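Local atomic coordinates of carbohydrate oxidase (Microdochium nivale, PDB entry 3RJA), a protein that oxidises the C1 hydroxyl of mono-, oligo- and polysaccharides to the lactone with an FAD cofactor, reducing molecular oxygen to hydrogen peroxide. Residues L115-N120 with D306-I311; A203-P208 with L262-P267; K209-F214 with I296-S301. All blocks are in the same frame, centred on the assembly; numbering follows the deposited sequence.

Contact 1 of 3, residues L115-N120 with D306-I311; sequences LATVLN and DHVDFI. With ZN (zinc ion), chain E; ZN (zinc ion), chain D.
Thr117 meets the loop 306-311 with both branches of its side chain. OG1 lies 3.6 Å from CG2 of Val308 and also rests on CB of Asp309, but these are packing contacts: the hydroxyl makes its hydrogen bond back to the carbonyl O of Gly113, one turn earlier in the same helix. With OG1 beside the backbone N (chi1 -64°), CG2 stands anti to it, and the methyl comes up to the carboxylate of Asp309, 4.0 Å from its OD2, the two side chains crossing at about a right angle. Val308 forms the closely packed end, buried against Ser303, Val299 and Leu300.

On the other side the packing gives way to metal and water. The carboxylate of Asp309 grips a zinc ion with both oxygens, OD1 at 2.1 Å and OD2 at 2.3 Å from the metal; two waters and His114 ND1 complete the bound atoms. A second zinc ion, at the start of the loop segment, is held by Asp306 OD1 at 2.0 Å and His307 ND1 at 2.2 Å. The imidazole of His307 lies over a face of the Phe310 ring, the two overlapping only near their margins. The contact thus sets helix 112-123 of the FAD-binding region against the loop that leads from helix 295-301 to strand 318-326.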
loop_
_atom_site.group_PDB
_atom_site.type_symbol
_atom_site.label_atom_id
_atom_site.label_comp_id
_atom_site.label_asym_id
_atom_site.label_seq_id
_atom_site.Cartn_x
_atom_site.Cartn_y
_atom_site.Cartn_z
ATOM N N LEU A 115 -6.475 11.944 7.103
ATOM C CA LEU A 115 -7.694 11.135 7.244
ATOM C C LEU A 115 -7.858 10.698 8.702
ATOM O O LEU A 115 -8.921 10.904 9.308
ATOM C CB LEU A 115 -7.619 9.898 6.330
ATOM C CG LEU A 115 -8.736 8.877 6.522
ATOM C CD1 LEU A 115 -10.098 9.526 6.144
ATOM C CD2 LEU A 115 -8.455 7.580 5.702
ATOM N N ALA A 116 -6.799 10.126 9.273
ATOM C CA ALA A 116 -6.888 9.592 10.641
ATOM C C ALA A 116 -7.112 10.711 11.645
ATOM O O ALA A 116 -7.861 10.545 12.608
ATOM C CB ALA A 116 -5.668 8.800 11.009
ATOM N N THR A 117 -6.442 11.839 11.443
ATOM C CA THR A 117 -6.592 12.979 12.364
ATOM C C THR A 117 -8.011 13.524 12.389
ATOM O O THR A 117 -8.587 13.692 13.463
ATOM C CB THR A 117 -5.617 14.112 12.027
ATOM O OG1 THR A 117 -4.289 13.629 12.217
ATOM C CG2 THR A 117 -5.850 15.300 12.985
ATOM N N VAL A 118 -8.567 13.776 11.203
ATOM C CA VAL A 118 -9.922 14.313 11.058
ATOM C C VAL A 118 -10.945 13.338 11.610
ATOM O O VAL A 118 -11.773 13.730 12.426
ATOM C CB VAL A 118 -10.274 14.734 9.586
ATOM C CG1 VAL A 118 -11.722 15.281 9.485
ATOM C CG2 VAL A 118 -9.295 15.796 9.078
ATOM N N LEU A 119 -10.878 12.071 11.221
ATOM C CA LEU A 119 -11.851 11.096 11.734
ATOM C C LEU A 119 -11.765 10.932 13.265
ATOM O O LEU A 119 -12.790 10.815 13.942
ATOM C CB LEU A 119 -11.684 9.713 11.067
ATOM C CG LEU A 119 -12.073 9.485 9.599
ATOM C CD1 LEU A 119 -11.784 8.006 9.232
ATOM C CD2 LEU A 119 -13.567 9.838 9.276
ATOM N N ASN A 120 -10.553 10.924 13.818
ATOM C CA ASN A 120 -10.424 10.853 15.289
ATOM C C ASN A 120 -10.952 12.118 16.031
ATOM O O ASN A 120 -11.852 12.047 16.868
ATOM C CB ASN A 120 -8.978 10.594 15.700
ATOM C CG ASN A 120 -8.825 10.508 17.194
ATOM O OD1 ASN A 120 -8.408 11.488 17.839
ATOM N ND2 ASN A 120 -9.213 9.370 17.769
ATOM N N ASP A 306 7.287 13.422 13.734
ATOM C CA ASP A 306 6.885 14.063 14.964
ATOM C C ASP A 306 5.430 14.567 14.882
ATOM O O ASP A 306 4.928 15.114 15.832
ATOM C CB ASP A 306 7.884 15.160 15.395
ATOM C CG ASP A 306 7.785 16.424 14.554
ATOM O OD1 ASP A 306 7.060 16.451 13.536
ATOM O OD2 ASP A 306 8.441 17.416 14.925
ATOM N N HIS A 307 4.774 14.385 13.740
ATOM C CA HIS A 307 3.325 14.630 13.643
ATOM C C HIS A 307 2.750 13.740 12.537
ATOM O O HIS A 307 3.504 13.197 11.706
ATOM C CB HIS A 307 3.026 16.115 13.362
ATOM C CG HIS A 307 3.330 16.535 11.954
ATOM N ND1 HIS A 307 4.598 16.856 11.523
ATOM C CD2 HIS A 307 2.529 16.676 10.874
ATOM C CE1 HIS A 307 4.565 17.186 10.248
ATOM N NE2 HIS A 307 3.319 17.086 9.831
ATOM N N VAL A 308 1.428 13.585 12.530
ATOM C CA VAL A 308 0.757 12.758 11.523
ATOM C C VAL A 308 -0.157 13.481 10.568
ATOM O O VAL A 308 -0.447 12.945 9.489
ATOM C CB VAL A 308 -0.014 11.567 12.136
ATOM C CG1 VAL A 308 0.950 10.687 12.979
ATOM C CG2 VAL A 308 -1.182 12.022 12.939
ATOM N N ASP A 309 -0.627 14.676 10.934
ATOM C CA ASP A 309 -1.566 15.374 10.050
ATOM C C ASP A 309 -0.839 16.007 8.856
ATOM O O ASP A 309 -0.543 17.206 8.857
ATOM C CB ASP A 309 -2.411 16.393 10.827
ATOM C CG ASP A 309 -3.573 16.956 10.005
ATOM O OD1 ASP A 309 -3.886 16.457 8.906
ATOM O OD2 ASP A 309 -4.193 17.925 10.459
ATOM N N PHE A 310 -0.552 15.181 7.842
ATOM C CA PHE A 310 0.123 15.635 6.632
ATOM C C PHE A 310 -0.852 16.123 5.581
ATOM O O PHE A 310 -1.792 15.399 5.196
ATOM C CB PHE A 310 1.001 14.519 6.047
ATOM C CG PHE A 310 2.377 14.439 6.655
ATOM C CD1 PHE A 310 2.555 13.997 7.953
ATOM C CD2 PHE A 310 3.497 14.808 5.919
ATOM C CE1 PHE A 310 3.849 13.919 8.516
ATOM C CE2 PHE A 310 4.789 14.728 6.473
ATOM C CZ PHE A 310 4.952 14.266 7.773
ATOM N N ILE A 311 -0.642 17.352 5.131
ATOM C CA ILE A 311 -1.370 17.903 3.976
ATOM C C ILE A 311 -0.387 18.326 2.862
ATOM O O ILE A 311 -0.770 18.969 1.889
ATOM C CB ILE A 311 -2.274 19.092 4.390
ATOM C CG1 ILE A 311 -1.445 20.207 5.050
ATOM C CG2 ILE A 311 -3.415 18.606 5.336
ATOM C CD1 ILE A 311 -2.215 21.572 5.175
HETATM ZN ZN ZN E . 6.013 17.938 12.739
HETATM ZN ZN ZN D . -5.462 17.749 8.591
HETATM O O HOH W 1 -6.947 17.953 10.156
HETATM O O HOH W 2 -4.747 19.624 8.024
#

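Contact 2 of 3, residues A203-P208 with L262-P267; sequences ATFPAP and LYYGTP
Tyr264 turns its CG anti to its own carbonyl carbon (chi1 -86°), which carries the phenol across to Pro208 and Phe205, while Phe205 has CG between its backbone N and carbonyl carbon (chi1 52°) and sends its ring to meet the phenol from the opposite direction. The closest approach is made by Pro208, whose CG sits 3.5 Å from CE2 of Tyr264, with CB 4.0 Å from the same carbon. The pyrrolidine ring crosses the tyrosine obliquely, and this apolar contact is carried by CG and, less closely, CB of the proline. The tyrosine oxygen continues past it: OH is 3.9 Å from CG of Pro208 and equally far from CE1 of Phe205, a van der Waals approach to both.

The polar need of that OH is met elsewhere, by a hydrogen bond with OG of Ser149, which anchors the phenol oxygen. His153 joins the two aromatic residues, since its ring stacks on Phe205 and meets Tyr264 with the planes at about 80°. No hydrogen bond links the two segments directly, and the contact is a small one near the surface. It bridges two antiparallel sheets, placing the end of strand 196-206 of the six-stranded one, and the loop after it, beside strand 258-264 of the eight-stranded one at Tyr264; strand 125-126 lies against Phe205, while Trp295 of helix 295-301 packs on both Pro208 and Tyr264.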
loop_
_atom_site.group_PDB
_atom_site.type_symbol
_atom_site.label_atom_id
_atom_site.label_comp_id
_atom_site.label_asym_id
_atom_site.label_seq_id
_atom_site.Cartn_x
_atom_site.Cartn_y
_atom_site.Cartn_z
ATOM N N ALA A 203 -16.669 2.842 5.607
ATOM C CA ALA A 203 -17.170 2.433 6.927
ATOM C C ALA A 203 -16.068 2.701 7.940
ATOM O O ALA A 203 -14.899 2.433 7.651
ATOM C CB ALA A 203 -17.528 0.911 6.947
ATOM N N THR A 204 -16.431 3.201 9.121
ATOM C CA THR A 204 -15.448 3.452 10.179
ATOM C C THR A 204 -15.840 2.645 11.427
ATOM O O THR A 204 -16.973 2.156 11.499
ATOM C CB THR A 204 -15.358 4.951 10.541
ATOM O OG1 THR A 204 -16.591 5.380 11.163
ATOM C CG2 THR A 204 -15.082 5.781 9.299
ATOM N N PHE A 205 -14.909 2.506 12.379
ATOM C CA PHE A 205 -15.201 1.963 13.722
ATOM C C PHE A 205 -14.862 3.000 14.819
ATOM O O PHE A 205 -14.079 3.931 14.564
ATOM C CB PHE A 205 -14.492 0.616 13.982
ATOM C CG PHE A 205 -12.990 0.615 13.706
ATOM C CD1 PHE A 205 -12.064 0.894 14.728
ATOM C CD2 PHE A 205 -12.505 0.246 12.444
ATOM C CE1 PHE A 205 -10.686 0.864 14.486
ATOM C CE2 PHE A 205 -11.146 0.195 12.177
ATOM C CZ PHE A 205 -10.219 0.515 13.195
ATOM N N PRO A 206 -15.456 2.849 16.036
ATOM C CA PRO A 206 -15.110 3.784 17.121
ATOM C C PRO A 206 -13.611 3.687 17.390
ATOM O O PRO A 206 -13.060 2.576 17.428
ATOM C CB PRO A 206 -15.923 3.272 18.336
ATOM C CG PRO A 206 -17.000 2.366 17.756
ATOM C CD PRO A 206 -16.398 1.797 16.477
ATOM N N ALA A 207 -12.964 4.840 17.538
ATOM C CA ALA A 207 -11.532 4.894 17.775
ATOM C C ALA A 207 -11.232 4.140 19.065
ATOM O O ALA A 207 -11.802 4.457 20.079
ATOM C CB ALA A 207 -11.061 6.357 17.861
ATOM N N PRO A 208 -10.353 3.117 19.019
ATOM C CA PRO A 208 -10.082 2.292 20.218
ATOM C C PRO A 208 -9.463 3.115 21.326
ATOM O O PRO A 208 -8.647 4.013 21.048
ATOM C CB PRO A 208 -9.038 1.280 19.735
ATOM C CG PRO A 208 -9.130 1.270 18.282
ATOM C CD PRO A 208 -9.742 2.549 17.804
ATOM N N LEU A 262 1.061 -4.393 17.447
ATOM C CA LEU A 262 -0.007 -3.651 18.075
ATOM C C LEU A 262 -1.082 -4.639 18.541
ATOM O O LEU A 262 -1.565 -5.469 17.760
ATOM C CB LEU A 262 -0.621 -2.637 17.095
ATOM C CG LEU A 262 -1.575 -1.629 17.767
ATOM C CD1 LEU A 262 -0.831 -0.783 18.812
ATOM C CD2 LEU A 262 -2.373 -0.703 16.768
ATOM N N TYR A 263 -1.435 -4.549 19.817
ATOM C CA TYR A 263 -2.430 -5.441 20.421
ATOM C C TYR A 263 -3.673 -4.666 20.842
ATOM O O TYR A 263 -3.570 -3.625 21.543
ATOM C CB TYR A 263 -1.842 -6.192 21.625
ATOM C CG TYR A 263 -2.845 -7.153 22.260
ATOM C CD1 TYR A 263 -3.096 -8.395 21.681
ATOM C CD2 TYR A 263 -3.539 -6.811 23.429
ATOM C CE1 TYR A 263 -4.011 -9.279 22.222
ATOM C CE2 TYR A 263 -4.472 -7.698 23.999
ATOM C CZ TYR A 263 -4.707 -8.929 23.376
ATOM O OH TYR A 263 -5.615 -9.820 23.896
ATOM N N TYR A 264 -4.839 -5.149 20.407
ATOM C CA TYR A 264 -6.116 -4.569 20.837
ATOM C C TYR A 264 -6.481 -5.072 22.230
ATOM O O TYR A 264 -7.109 -6.139 22.378
ATOM C CB TYR A 264 -7.233 -4.876 19.834
ATOM C CG TYR A 264 -7.293 -3.876 18.709
ATOM C CD1 TYR A 264 -6.263 -3.806 17.750
ATOM C CD2 TYR A 264 -8.358 -2.976 18.612
ATOM C CE1 TYR A 264 -6.289 -2.850 16.703
ATOM C CE2 TYR A 264 -8.417 -2.034 17.576
ATOM C CZ TYR A 264 -7.372 -1.973 16.623
ATOM O OH TYR A 264 -7.437 -1.059 15.621
ATOM N N GLY A 265 -6.070 -4.303 23.242
ATOM C CA GLY A 265 -6.277 -4.670 24.650
ATOM C C GLY A 265 -5.086 -4.251 25.513
ATOM O O GLY A 265 -4.221 -3.465 25.075
ATOM N N THR A 266 -5.051 -4.758 26.744
ATOM C CA THR A 266 -4.086 -4.283 27.756
ATOM C C THR A 266 -2.742 -5.001 27.634
ATOM O O THR A 266 -2.663 -6.087 27.029
ATOM C CB THR A 266 -4.633 -4.533 29.182
ATOM O OG1 THR A 266 -4.691 -5.948 29.409
ATOM C CG2 THR A 266 -6.046 -3.913 29.347
ATOM N N PRO A 267 -1.681 -4.425 28.234
ATOM C CA PRO A 267 -0.381 -5.109 28.244
ATOM C C PRO A 267 -0.404 -6.536 28.824
ATOM O O PRO A 267 0.344 -7.418 28.349
ATOM C CB PRO A 267 0.493 -4.192 29.101
ATOM C CG PRO A 267 -0.141 -2.824 28.965
ATOM C CD PRO A 267 -1.608 -3.062 28.827
#

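Contact 3 of 3, residues K209-F214 with I296-S301; sequences KVLTRF and IESVLS
Arg213 and Ser301 make the polar half of this contact, with NH1 as the sole donor across it. The bond from NH1 to OG of Ser301 measures 2.8 Å at an N-H...O angle of 150°, and OG lies only 10° out of the guanidinium plane. The same nitrogen makes a weak second bond, 2.9 Å long, to the carbonyl O of Ser301, bent to 124°. An extended chain from CG to NE takes the arginine to the end of the helix, and OG of Ser301, anti to its backbone N, reaches out to meet it. The guanidinium also has a cation-pi partner in Tyr302 and a long, weak ion pair with Glu260. A leucine in place of this arginine would probably leave the Ser301 hydroxyl and carbonyl without this donor and Tyr302 without its cation.

Packing makes the other half. CD1 of Leu211 approaches Ser298, 3.7 Å from OG and 3.9 Å from CB; that hydroxyl is already hydrogen-bonded to the carbonyl O of Trp295. Leu211 and Arg213, two residues apart, both face the helix. The arrangement is that of a helix packed on an antiparallel sheet, here the eight-stranded sheet of the substrate-binding side, with the side chain of Arg213 about 7 Å from a bound substrate analogue.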
loop_
_atom_site.group_PDB
_atom_site.type_symbol
_atom_site.label_atom_id
_atom_site.label_comp_id
_atom_site.label_asym_id
_atom_site.label_seq_id
_atom_site.Cartn_x
_atom_site.Cartn_y
_atom_site.Cartn_z
ATOM N N LYS A 209 -9.842 2.815 22.568
ATOM C CA LYS A 209 -9.311 3.541 23.725
ATOM C C LYS A 209 -8.116 2.821 24.344
ATOM O O LYS A 209 -7.248 3.441 24.943
ATOM C CB LYS A 209 -10.412 3.708 24.773
ATOM C CG LYS A 209 -11.544 4.643 24.353
ATOM C CD LYS A 209 -12.573 4.782 25.471
ATOM C CE LYS A 209 -13.725 5.685 25.051
ATOM N NZ LYS A 209 -13.236 7.044 24.665
ATOM N N VAL A 210 -8.084 1.501 24.219
ATOM C CA VAL A 210 -7.084 0.685 24.899
ATOM C C VAL A 210 -6.280 -0.130 23.874
ATOM O O VAL A 210 -6.800 -1.069 23.245
ATOM C CB VAL A 210 -7.758 -0.230 25.978
ATOM C CG1 VAL A 210 -6.750 -1.112 26.689
ATOM C CG2 VAL A 210 -8.507 0.611 27.000
ATOM N N LEU A 211 -5.007 0.239 23.711
ATOM C CA LEU A 211 -4.109 -0.434 22.763
ATOM C C LEU A 211 -2.750 -0.587 23.407
ATOM O O LEU A 211 -2.319 0.269 24.216
ATOM C CB LEU A 211 -3.951 0.373 21.472
ATOM C CG LEU A 211 -5.191 0.587 20.601
ATOM C CD1 LEU A 211 -4.983 1.709 19.586
ATOM C CD2 LEU A 211 -5.715 -0.725 19.928
ATOM N N THR A 212 -2.066 -1.660 23.040
ATOM C CA THR A 212 -0.726 -1.888 23.536
ATOM C C THR A 212 0.260 -2.090 22.375
ATOM O O THR A 212 0.118 -3.011 21.543
ATOM C CB THR A 212 -0.684 -3.136 24.444
ATOM O OG1 THR A 212 -1.530 -2.928 25.570
ATOM C CG2 THR A 212 0.721 -3.394 24.930
ATOM N N ARG A 213 1.264 -1.236 22.341
ATOM C CA ARG A 213 2.371 -1.432 21.440
ATOM C C ARG A 213 3.351 -2.388 22.091
ATOM O O ARG A 213 3.675 -2.248 23.263
ATOM C CB ARG A 213 3.081 -0.129 21.136
ATOM C CG ARG A 213 4.405 -0.346 20.417
ATOM C CD ARG A 213 4.892 0.940 19.772
ATOM N NE ARG A 213 6.076 0.631 18.984
ATOM C CZ ARG A 213 6.600 1.424 18.062
ATOM N NH1 ARG A 213 6.045 2.596 17.780
ATOM N NH2 ARG A 213 7.683 1.027 17.410
ATOM N N PHE A 214 3.828 -3.352 21.311
ATOM C CA PHE A 214 4.757 -4.322 21.840
ATOM C C PHE A 214 5.894 -4.573 20.876
ATOM O O PHE A 214 5.822 -4.198 19.688
ATOM C CB PHE A 214 4.023 -5.622 22.229
ATOM C CG PHE A 214 3.405 -6.354 21.079
ATOM C CD1 PHE A 214 4.130 -7.326 20.388
ATOM C CD2 PHE A 214 2.096 -6.109 20.711
ATOM C CE1 PHE A 214 3.552 -8.064 19.350
ATOM C CE2 PHE A 214 1.511 -6.809 19.671
ATOM C CZ PHE A 214 2.231 -7.787 18.977
ATOM N N ILE A 296 -5.293 7.639 18.518
ATOM C CA ILE A 296 -4.521 8.697 17.844
ATOM C C ILE A 296 -3.031 8.619 18.213
ATOM O O ILE A 296 -2.134 8.877 17.390
ATOM C CB ILE A 296 -5.148 10.128 18.039
ATOM C CG1 ILE A 296 -4.624 11.111 16.987
ATOM C CG2 ILE A 296 -4.921 10.677 19.463
ATOM C CD1 ILE A 296 -4.877 10.698 15.520
ATOM N N GLU A 297 -2.778 8.223 19.452
ATOM C CA GLU A 297 -1.422 8.000 19.910
ATOM C C GLU A 297 -0.743 6.878 19.147
ATOM O O GLU A 297 0.447 6.993 18.834
ATOM C CB GLU A 297 -1.412 7.711 21.409
ATOM C CG GLU A 297 -1.668 8.969 22.256
ATOM C CD GLU A 297 -1.928 8.657 23.727
ATOM O OE1 GLU A 297 -2.204 7.474 24.078
ATOM O OE2 GLU A 297 -1.879 9.616 24.536
ATOM N N SER A 298 -1.488 5.802 18.836
ATOM C CA SER A 298 -0.906 4.694 18.063
ATOM C C SER A 298 -0.569 5.165 16.647
ATOM O O SER A 298 0.464 4.798 16.097
ATOM C CB SER A 298 -1.832 3.459 18.021
ATOM O OG SER A 298 -2.967 3.688 17.190
ATOM N N VAL A 299 -1.422 6.003 16.065
ATOM C CA VAL A 299 -1.104 6.580 14.751
ATOM C C VAL A 299 0.246 7.323 14.743
ATOM O O VAL A 299 1.085 7.112 13.843
ATOM C CB VAL A 299 -2.221 7.480 14.208
ATOM C CG1 VAL A 299 -1.929 7.879 12.713
ATOM C CG2 VAL A 299 -3.545 6.761 14.286
ATOM N N LEU A 300 0.454 8.167 15.757
ATOM C CA LEU A 300 1.718 8.879 15.905
ATOM C C LEU A 300 2.861 7.897 16.151
ATOM O O LEU A 300 3.957 8.019 15.557
ATOM C CB LEU A 300 1.647 9.899 17.075
ATOM C CG LEU A 300 2.899 10.767 17.303
ATOM C CD1 LEU A 300 3.312 11.460 15.983
ATOM C CD2 LEU A 300 2.654 11.804 18.450
ATOM N N SER A 301 2.611 6.925 17.029
ATOM C CA SER A 301 3.674 6.009 17.467
ATOM C C SER A 301 4.388 5.271 16.330
ATOM O O SER A 301 5.585 5.109 16.398
ATOM C CB SER A 301 3.130 4.981 18.449
ATOM O OG SER A 301 4.190 4.239 18.984
#

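How the contacts relate
Following the chain from the N terminus, the first of these segments is met on helix 112-123, where contact 1 opens a long loop that closes only at 306-311. Contacts 2 and 3 both nest inside it. Strand 196-206 opens contact 2, and strand 211-217 follows at once to open contact 3; contact 2 closes at 262-267 and contact 3 at 296-301, so the two loops cross. They also touch, through a backbone hydrogen bond of Tyr263 N with Thr212 O between neighbouring strands. Contact 1 meets contact 3 where Val308 packs on Leu300, and contact 2 where Leu119 packs on Thr204. Together they tie the FAD-binding region to the eight-stranded sheet and helix 295-301.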